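Local coordinates for secretory-abundant heat soluble protein 1 (Ramazzottius varieornatus, PDB 5XN9) that acts as a secreted, heat-soluble molecular shield when water is scarce, forming amorphous solids on drying, and has a fold like that of fatty acid binding proteins, at residues K96-V101 / V107-Y112; K44-K47 / Y52-Q55; K121-K124 / T129-R132. One frame throughout, in Å; residues are numbered along the deposited sequence. Where two conformers were deposited one is given.

All three contacts are antiparallel hairpins of one curved sheet, closed in the order interaction 2, 1, 3 along the chain. Interactions 1 and 3 have centres about 10 Å apart and sit on adjacent strands, joined by probable backbone hydrogen bonds such as His109 N to Lys124 O (2.8 Å). Interaction 2 lies about 16 Å from interaction 1 and about 20 Å from interaction 3, centre to centre, yet Tyr112 OH comes within 3.1 Å of His54 CE1. Tyr112 OH is also hydrogen-bonded to Lys121 NZ, which grips the acetate of interaction 3. Magnesium, bound by His43 and Tyr134, is close to Tyr123 and farther from His54, whereas zinc belongs to interaction 1.

Interaction 1: K96-V101 / V107-Y112; sequences KAEVHV and VIHDEY. With ZN (zinc ion), chain D.
Glu98 and His109 face each other across an antiparallel beta hairpin and hold one zinc ion between them. The hairpin, made of strands 94-101 and 106-114, belongs to the fatty acid binding protein fold. The two residues form a non-hydrogen-bonded pair, which puts their side chains on the same face, side by side and pointing the same way.

From its CB, Glu98 sends CG opposite the backbone N (chi1 -172°), and a bend at chi2 (80°) then turns the carboxylate back toward the neighbouring strand. Glu98 CG is still 4.1 Å from the zinc ion, but Glu98 CD comes to 3.6 Å from His109 NE2. At the tip the carboxylate meets the metal lopsidedly: Glu98 OE2 binds zinc at 2.0 Å and Glu98 OE1 stays at a longer 2.7 Å, which also brings OE1 to 3.2 Å from His109 CD2. The carboxylate plane is turned 53° from the ring, with OE2 near the ring plane at its edge. His109 supplies NE2 as its ligand atom, also 2.0 Å from zinc. A carboxylate and an imidazole are well suited here, as both offer a good donor atom to zinc, and the bound cation would offset the negative charge of Glu98.

The other face is apolar around Val99 and Ile108, whose branched side chains favour the extended backbone; their CB atoms stand 3.9 Å apart. Val101 adds to this patch, and strand 82-91 lends Ile84. Between the faces, two pairs of backbone hydrogen bonds, Ala97 with Asp110 and Val99 with Ile108, hold the register. At the far end Lys96 lies alongside Glu111, although its NZ makes its salt bridge to Asp91. Beside the metal site, Val107 closes in with a methyl, its CG1 3.5 Å from Glu98 OE2.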
loop_
_atom_site.group_PDB
_atom_site.type_symbol
_atom_site.label_atom_id
_atom_site.label_comp_id
_atom_site.label_asym_id
_atom_site.label_seq_id
_atom_site.Cartn_x
_atom_site.Cartn_y
_atom_site.Cartn_z
ATOM N N LYS A 96 1.963 -8.792 2.673
ATOM C CA LYS A 96 1.588 -8.780 1.266
ATOM C C LYS A 96 0.092 -8.538 1.147
ATOM O O LYS A 96 -0.683 -8.997 1.985
ATOM C CB LYS A 96 1.943 -10.108 0.584
ATOM C CG LYS A 96 3.440 -10.320 0.464
ATOM C CD LYS A 96 3.791 -11.522 -0.393
ATOM C CE LYS A 96 5.285 -11.547 -0.719
ATOM N NZ LYS A 96 5.716 -12.872 -1.208
ATOM N N ALA A 97 -0.313 -7.799 0.118
ATOM C CA ALA A 97 -1.723 -7.642 -0.209
ATOM C C ALA A 97 -1.965 -8.110 -1.635
ATOM O O ALA A 97 -1.240 -7.719 -2.567
ATOM C CB ALA A 97 -2.208 -6.201 -0.040
ATOM N N GLU A 98 -2.994 -8.933 -1.796
ATOM C CA GLU A 98 -3.492 -9.365 -3.097
ATOM C C GLU A 98 -4.720 -8.523 -3.420
ATOM O O GLU A 98 -5.701 -8.547 -2.672
ATOM C CB GLU A 98 -3.914 -10.832 -3.014
ATOM C CG GLU A 98 -4.269 -11.439 -4.357
ATOM C CD GLU A 98 -3.046 -11.852 -5.149
ATOM O OE1 GLU A 98 -1.927 -11.836 -4.592
ATOM O OE2 GLU A 98 -3.220 -12.204 -6.334
ATOM N N VAL A 99 -4.666 -7.764 -4.512
ATOM C CA VAL A 99 -5.693 -6.774 -4.820
ATOM C C VAL A 99 -6.351 -7.108 -6.156
ATOM O O VAL A 99 -5.664 -7.237 -7.176
ATOM C CB VAL A 99 -5.113 -5.355 -4.829
ATOM C CG1 VAL A 99 -6.186 -4.370 -5.202
ATOM C CG2 VAL A 99 -4.514 -5.016 -3.457
ATOM N N HIS A 100 -7.676 -7.249 -6.157
ATOM C CA HIS A 100 -8.437 -7.390 -7.397
ATOM C C HIS A 100 -9.128 -6.074 -7.685
ATOM O O HIS A 100 -9.749 -5.496 -6.791
ATOM C CB HIS A 100 -9.557 -8.426 -7.281
ATOM C CG HIS A 100 -9.121 -9.854 -7.371
ATOM N ND1 HIS A 100 -8.598 -10.542 -6.296
ATOM C CD2 HIS A 100 -9.231 -10.757 -8.377
ATOM C CE1 HIS A 100 -8.362 -11.792 -6.647
ATOM N NE2 HIS A 100 -8.737 -11.951 -7.907
ATOM N N VAL A 101 -9.054 -5.626 -8.933
ATOM C CA VAL A 101 -9.888 -4.523 -9.401
ATOM C C VAL A 101 -10.785 -5.080 -10.499
ATOM O O VAL A 101 -10.433 -5.008 -11.689
ATOM C CB VAL A 101 -9.038 -3.346 -9.897
ATOM C CG1 VAL A 101 -9.928 -2.172 -10.194
ATOM C CG2 VAL A 101 -7.968 -2.988 -8.866
ATOM N N VAL A 107 -5.169 -7.403 -11.457
ATOM C CA VAL A 107 -4.711 -7.996 -10.209
ATOM C C VAL A 107 -3.405 -7.307 -9.844
ATOM O O VAL A 107 -2.490 -7.233 -10.672
ATOM C CB VAL A 107 -4.503 -9.517 -10.361
ATOM C CG1 VAL A 107 -3.938 -10.122 -9.072
ATOM C CG2 VAL A 107 -5.806 -10.180 -10.754
ATOM N N ILE A 108 -3.328 -6.791 -8.620
ATOM C CA ILE A 108 -2.181 -6.022 -8.151
ATOM C C ILE A 108 -1.581 -6.728 -6.945
ATOM O O ILE A 108 -2.311 -7.205 -6.068
ATOM C CB ILE A 108 -2.597 -4.588 -7.760
ATOM C CG1 ILE A 108 -3.259 -3.868 -8.938
ATOM C CG2 ILE A 108 -1.398 -3.790 -7.271
ATOM C CD1 ILE A 108 -3.880 -2.549 -8.553
ATOM N N HIS A 109 -0.253 -6.815 -6.920
ATOM C CA HIS A 109 0.485 -7.297 -5.761
ATOM C C HIS A 109 1.121 -6.111 -5.056
ATOM O O HIS A 109 1.788 -5.290 -5.695
ATOM C CB HIS A 109 1.588 -8.267 -6.188
ATOM C CG HIS A 109 1.080 -9.593 -6.648
ATOM N ND1 HIS A 109 1.897 -10.543 -7.228
ATOM C CD2 HIS A 109 -0.160 -10.135 -6.610
ATOM C CE1 HIS A 109 1.176 -11.608 -7.536
ATOM N NE2 HIS A 109 -0.073 -11.388 -7.164
ATOM N N ASP A 110 0.913 -6.023 -3.747
ATOM C CA ASP A 110 1.611 -5.070 -2.900
ATOM C C ASP A 110 2.446 -5.867 -1.911
ATOM O O ASP A 110 1.996 -6.892 -1.396
ATOM C CB ASP A 110 0.608 -4.249 -2.093
ATOM C CG ASP A 110 0.066 -3.069 -2.856
ATOM O OD1 ASP A 110 0.550 -2.810 -3.979
ATOM O OD2 ASP A 110 -0.836 -2.393 -2.319
ATOM N N GLU A 111 3.672 -5.428 -1.683
ATOM C CA GLU A 111 4.505 -6.041 -0.663
ATOM C C GLU A 111 5.085 -4.945 0.212
ATOM O O GLU A 111 5.428 -3.864 -0.273
ATOM C CB GLU A 111 5.628 -6.908 -1.259
ATOM C CG GLU A 111 6.525 -7.557 -0.206
ATOM C CD GLU A 111 7.755 -8.219 -0.796
ATOM O OE1 GLU A 111 7.872 -9.454 -0.690
ATOM O OE2 GLU A 111 8.603 -7.504 -1.365
ATOM N N TYR A 112 5.163 -5.223 1.507
ATOM C CA TYR A 112 5.766 -4.318 2.481
ATOM C C TYR A 112 6.897 -5.068 3.170
ATOM O O TYR A 112 6.649 -6.039 3.891
ATOM C CB TYR A 112 4.735 -3.877 3.527
ATOM C CG TYR A 112 3.555 -3.143 2.939
ATOM C CD1 TYR A 112 2.522 -3.836 2.315
ATOM C CD2 TYR A 112 3.469 -1.754 3.009
ATOM C CE1 TYR A 112 1.441 -3.164 1.764
ATOM C CE2 TYR A 112 2.389 -1.072 2.459
ATOM C CZ TYR A 112 1.381 -1.787 1.837
ATOM O OH TYR A 112 0.308 -1.126 1.273
HETATM ZN ZN ZN D . -1.512 -12.846 -7.110
#

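Interaction 2: K44-K47 / Y52-Q55; sequences KIWK and YHHQ
Lys44 pairs with Gln55 and Trp46 with His53 through four backbone hydrogen bonds, each pair exchanging two. The short strands run antiparallel at 168°, their axes 4.7 Å apart at closest approach. Ile45 with His54 and Lys47 with Tyr52 are the non-hydrogen-bonded pairs, and their side chains take the other face.

Trp46 dominates the face it shares with His53 and Gln55. Its CG stands between the backbone N and the carbonyl carbon (chi1 70°), a crowded position that lays the indole across the neighbouring strand. His53 CB sits over one ring face, 3.4 Å from Trp46 CZ2, in a CH-pi contact. The imidazole is nearly parallel to the six-membered ring of Trp46, at 12°, but slid so far that they barely overlap; its ND1 is hydrogen-bonded to Asp66, which suits a histidine. Gln55 CB reaches the indole at its edge, 4.0 Å from Trp46 CZ3. A broad aromatic suits this place, stacking also on Trp3 while NE1 bonds to Glu48.

Strands 42-48 and 51-58 form a hairpin of the fatty acid binding protein barrel, flanked by strands 63-69 and 10-19.

On the opposite face Ile45 lies over the His54 imidazole: CD1 hovers above the ring, and Ile45 CG1 comes to 3.6 Å from His54 CD2. The ring cannot readily turn, since ND1 is hydrogen-bonded to Tyr88 and NE2 to His43, satisfying both nitrogens of this buried residue. Lys47 runs extended across Tyr52, its CG over the ring 4.0 Å from the Tyr52 centroid, its long aliphatic part suiting an aromatic face. Phe69 and Trp8 also meet this tyrosine ring. Tyr52 OH is hydrogen-bonded to a water at 2.7 Å; Lys47 NZ adds a weak bond to it.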
loop_
_atom_site.group_PDB
_atom_site.type_symbol
_atom_site.label_atom_id
_atom_site.label_comp_id
_atom_site.label_asym_id
_atom_site.label_seq_id
_atom_site.Cartn_x
_atom_site.Cartn_y
_atom_site.Cartn_z
ATOM N N LYS A 44 0.129 4.192 7.681
ATOM C CA LYS A 44 0.079 3.919 9.109
ATOM C C LYS A 44 -0.638 2.591 9.298
ATOM O O LYS A 44 -1.768 2.421 8.837
ATOM C CB LYS A 44 -0.630 5.059 9.847
ATOM C CG LYS A 44 0.065 6.396 9.660
ATOM C CD LYS A 44 -0.638 7.520 10.401
ATOM C CE LYS A 44 0.018 8.861 10.071
ATOM N NZ LYS A 44 -0.708 10.040 10.620
ATOM N N ILE A 45 0.028 1.645 9.949
ATOM C CA ILE A 45 -0.508 0.303 10.129
ATOM C C ILE A 45 -0.417 -0.038 11.610
ATOM O O ILE A 45 0.676 -0.001 12.189
ATOM C CB ILE A 45 0.244 -0.742 9.279
ATOM C CG1 ILE A 45 0.205 -0.380 7.786
ATOM C CG2 ILE A 45 -0.345 -2.122 9.500
ATOM C CD1 ILE A 45 1.112 -1.237 6.913
ATOM N N TRP A 46 -1.560 -0.358 12.219
ATOM C CA TRP A 46 -1.609 -0.674 13.639
ATOM C C TRP A 46 -2.670 -1.732 13.882
ATOM O O TRP A 46 -3.496 -2.035 13.011
ATOM C CB TRP A 46 -1.844 0.573 14.500
ATOM C CG TRP A 46 -3.210 1.191 14.407
ATOM C CD1 TRP A 46 -4.228 1.064 15.318
ATOM C CD2 TRP A 46 -3.697 2.073 13.386
ATOM N NE1 TRP A 46 -5.317 1.801 14.919
ATOM C CE2 TRP A 46 -5.019 2.434 13.741
ATOM C CE3 TRP A 46 -3.150 2.591 12.209
ATOM C CZ2 TRP A 46 -5.799 3.290 12.957
ATOM C CZ3 TRP A 46 -3.935 3.434 11.423
ATOM C CH2 TRP A 46 -5.243 3.774 11.807
ATOM N N LYS A 47 -2.612 -2.326 15.065
ATOM C CA LYS A 47 -3.512 -3.409 15.423
ATOM C C LYS A 47 -4.551 -2.921 16.420
ATOM O O LYS A 47 -4.247 -2.112 17.311
ATOM C CB LYS A 47 -2.744 -4.594 15.999
ATOM C CG LYS A 47 -3.549 -5.881 16.052
ATOM C CD LYS A 47 -2.696 -7.045 16.509
ATOM C CE LYS A 47 -3.504 -8.324 16.537
ATOM N NZ LYS A 47 -2.698 -9.493 16.999
ATOM N N TYR A 52 -6.562 -5.291 12.027
ATOM C CA TYR A 52 -5.597 -4.238 11.786
ATOM C C TYR A 52 -6.264 -3.090 11.055
ATOM O O TYR A 52 -7.276 -3.263 10.364
ATOM C CB TYR A 52 -4.446 -4.734 10.903
ATOM C CG TYR A 52 -3.522 -5.713 11.575
ATOM C CD1 TYR A 52 -3.803 -7.072 11.574
ATOM C CD2 TYR A 52 -2.353 -5.281 12.203
ATOM C CE1 TYR A 52 -2.945 -7.978 12.197
ATOM C CE2 TYR A 52 -1.491 -6.171 12.819
ATOM C CZ TYR A 52 -1.789 -7.512 12.815
ATOM O OH TYR A 52 -0.922 -8.381 13.426
ATOM N N HIS A 53 -5.700 -1.900 11.226
ATOM C CA HIS A 53 -6.011 -0.767 10.369
ATOM C C HIS A 53 -4.793 -0.390 9.551
ATOM O O HIS A 53 -3.657 -0.439 10.040
ATOM C CB HIS A 53 -6.436 0.453 11.179
ATOM C CG HIS A 53 -7.817 0.343 11.727
ATOM N ND1 HIS A 53 -8.879 1.048 11.208
ATOM C CD2 HIS A 53 -8.316 -0.401 12.742
ATOM C CE1 HIS A 53 -9.969 0.766 11.899
ATOM N NE2 HIS A 53 -9.660 -0.123 12.824
ATOM N N HIS A 54 -5.050 0.018 8.314
ATOM C CA HIS A 54 -4.021 0.492 7.407
ATOM C C HIS A 54 -4.564 1.792 6.840
ATOM O O HIS A 54 -5.524 1.783 6.055
ATOM C CB HIS A 54 -3.767 -0.525 6.299
ATOM C CG HIS A 54 -2.777 -0.061 5.287
ATOM N ND1 HIS A 54 -2.556 -0.732 4.104
ATOM C CD2 HIS A 54 -1.935 1.000 5.288
ATOM C CE1 HIS A 54 -1.631 -0.094 3.410
ATOM N NE2 HIS A 54 -1.236 0.957 4.107
ATOM N N GLN A 55 -3.995 2.915 7.266
ATOM C CA GLN A 55 -4.425 4.213 6.783
ATOM C C GLN A 55 -3.412 4.708 5.765
ATOM O O GLN A 55 -2.216 4.796 6.062
ATOM C CB GLN A 55 -4.550 5.212 7.927
ATOM C CG GLN A 55 -5.107 6.546 7.490
ATOM C CD GLN A 55 -4.920 7.589 8.552
ATOM O OE1 GLN A 55 -3.844 8.174 8.673
ATOM N NE2 GLN A 55 -5.954 7.812 9.350
HETATM O O HOH W 1 -1.876 -10.819 14.039
#

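Interaction 3: K121-K124 / T129-R132; sequences KTYK and TAKR. With ACY (acetic acid), chain L.
The Tyr123 ring meets the 129-132 strand with its edge: Ala130 O lies near the ring plane, and Arg132 CB comes to 3.6 Å from Tyr123 CE1. One face carries Lys121 CG, offset toward the rim, while farther round the edge lies an acetate. Phe21, edge-to-face with the ring, and Phe24, both of helix 21-27, add further aromatic contacts. The Arg132 guanidinium, 39° from the tyrosine plane, likewise turns an edge to the acetate.

This small carboxylate, probably from the crystallisation liquor, is gripped by three donors. Tyr123 OH donates to ACY O at 2.7 Å and Arg132 NH1 to that same oxygen at 3.1 Å, whereas Lys121 NZ holds ACY OXT at 2.6 Å. Lys121 reaches it on a fully extended chain, CG opposite the backbone N (chi1 -173°). Arg132 is positioned by Asn38, His39 and Thr41. With Tyr123 replaced by a phenylalanine, the acetate oxygen would probably lose one of its donors and depend on Arg132.

Backbone hydrogen bonds of Lys121 with Arg132 and of Tyr123 with Ala130 tie strands 118-125 and 128-136 into an antiparallel hairpin. On its other face Lys131 bends at chi4 (-71°) and its ammonium NZ, salt-bridged to Glu120, donates to the hydroxyl oxygen Thr122 OG1 at 2.8 Å, while the methyl on the same CB packs on Thr129.

Three buried residues converging on a carboxylate are consistent with lipid binding: Arg132 with Tyr134 probably corresponds to the Arg-x-Tyr pair that holds the headgroup in fatty acid binding proteins, Tyr123 and Lys121 being this protein's additions.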
loop_
_atom_site.group_PDB
_atom_site.type_symbol
_atom_site.label_atom_id
_atom_site.label_comp_id
_atom_site.label_asym_id
_atom_site.label_seq_id
_atom_site.Cartn_x
_atom_site.Cartn_y
_atom_site.Cartn_z
ATOM N N LYS A 121 8.357 -0.773 -0.330
ATOM C CA LYS A 121 7.084 -1.209 -0.884
ATOM C C LYS A 121 7.278 -1.564 -2.348
ATOM O O LYS A 121 7.840 -0.777 -3.117
ATOM C CB LYS A 121 5.987 -0.155 -0.746
ATOM C CG LYS A 121 4.630 -0.686 -1.176
ATOM C CD LYS A 121 3.482 0.213 -0.746
ATOM C CE LYS A 121 2.178 -0.359 -1.245
ATOM N NZ LYS A 121 1.044 0.579 -1.048
ATOM N N THR A 122 6.834 -2.755 -2.721
ATOM C CA THR A 122 6.908 -3.225 -4.093
ATOM C C THR A 122 5.495 -3.325 -4.641
ATOM O O THR A 122 4.597 -3.837 -3.966
ATOM C CB THR A 122 7.599 -4.587 -4.148
ATOM O OG1 THR A 122 8.915 -4.468 -3.593
ATOM C CG2 THR A 122 7.710 -5.065 -5.584
ATOM N N TYR A 123 5.302 -2.820 -5.852
ATOM C CA TYR A 123 4.009 -2.788 -6.514
ATOM C C TYR A 123 4.178 -3.571 -7.802
ATOM O O TYR A 123 5.104 -3.295 -8.569
ATOM C CB TYR A 123 3.637 -1.343 -6.892
ATOM C CG TYR A 123 3.781 -0.287 -5.799
ATOM C CD1 TYR A 123 5.035 0.151 -5.374
ATOM C CD2 TYR A 123 2.666 0.300 -5.233
ATOM C CE1 TYR A 123 5.170 1.116 -4.395
ATOM C CE2 TYR A 123 2.788 1.280 -4.253
ATOM C CZ TYR A 123 4.043 1.683 -3.837
ATOM O OH TYR A 123 4.174 2.654 -2.864
ATOM N N LYS A 124 3.307 -4.541 -8.045
ATOM C CA LYS A 124 3.414 -5.329 -9.267
ATOM C C LYS A 124 2.046 -5.482 -9.902
ATOM O O LYS A 124 1.060 -5.764 -9.216
ATOM C CB LYS A 124 3.968 -6.728 -9.013
ATOM C CG LYS A 124 5.442 -6.819 -8.696
ATOM C CD LYS A 124 5.829 -8.286 -8.553
ATOM C CE LYS A 124 7.275 -8.474 -8.130
ATOM N NZ LYS A 124 7.457 -9.798 -7.483
ATOM N N THR A 129 6.958 -4.014 -12.403
ATOM C CA THR A 129 7.234 -3.882 -10.981
ATOM C C THR A 129 7.743 -2.479 -10.690
ATOM O O THR A 129 8.608 -1.962 -11.407
ATOM C CB THR A 129 8.327 -4.873 -10.574
ATOM O OG1 THR A 129 7.941 -6.198 -10.964
ATOM C CG2 THR A 129 8.579 -4.823 -9.075
ATOM N N ALA A 130 7.218 -1.868 -9.631
ATOM C CA ALA A 130 7.738 -0.604 -9.137
ATOM C C ALA A 130 8.079 -0.741 -7.662
ATOM O O ALA A 130 7.611 -1.653 -6.975
ATOM C CB ALA A 130 6.757 0.549 -9.351
ATOM N N LYS A 131 8.906 0.180 -7.177
ATOM C CA LYS A 131 9.302 0.166 -5.783
ATOM C C LYS A 131 9.299 1.580 -5.239
ATOM O O LYS A 131 9.563 2.550 -5.958
ATOM C CB LYS A 131 10.688 -0.443 -5.603
ATOM C CG LYS A 131 10.709 -1.947 -5.767
ATOM C CD LYS A 131 12.119 -2.475 -5.669
ATOM C CE LYS A 131 12.136 -3.987 -5.748
ATOM N NZ LYS A 131 11.577 -4.576 -4.515
ATOM N N ARG A 132 9.012 1.683 -3.951
ATOM C CA ARG A 132 9.048 2.962 -3.275
ATOM C C ARG A 132 9.553 2.719 -1.865
ATOM O O ARG A 132 9.210 1.709 -1.251
ATOM C CB ARG A 132 7.644 3.531 -3.261
ATOM C CG ARG A 132 7.621 4.974 -3.160
ATOM C CD ARG A 132 6.247 5.504 -3.353
ATOM N NE ARG A 132 6.308 6.932 -3.196
ATOM C CZ ARG A 132 5.262 7.700 -2.957
ATOM N NH1 ARG A 132 4.050 7.164 -2.839
ATOM N NH2 ARG A 132 5.444 8.997 -2.830
HETATM C C ACY L . 1.329 4.150 -2.370
HETATM O O ACY L . 2.269 4.582 -3.074
HETATM O OXT ACY L . 1.374 3.078 -1.728
HETATM C CH3 ACY L . 0.071 4.967 -2.285
#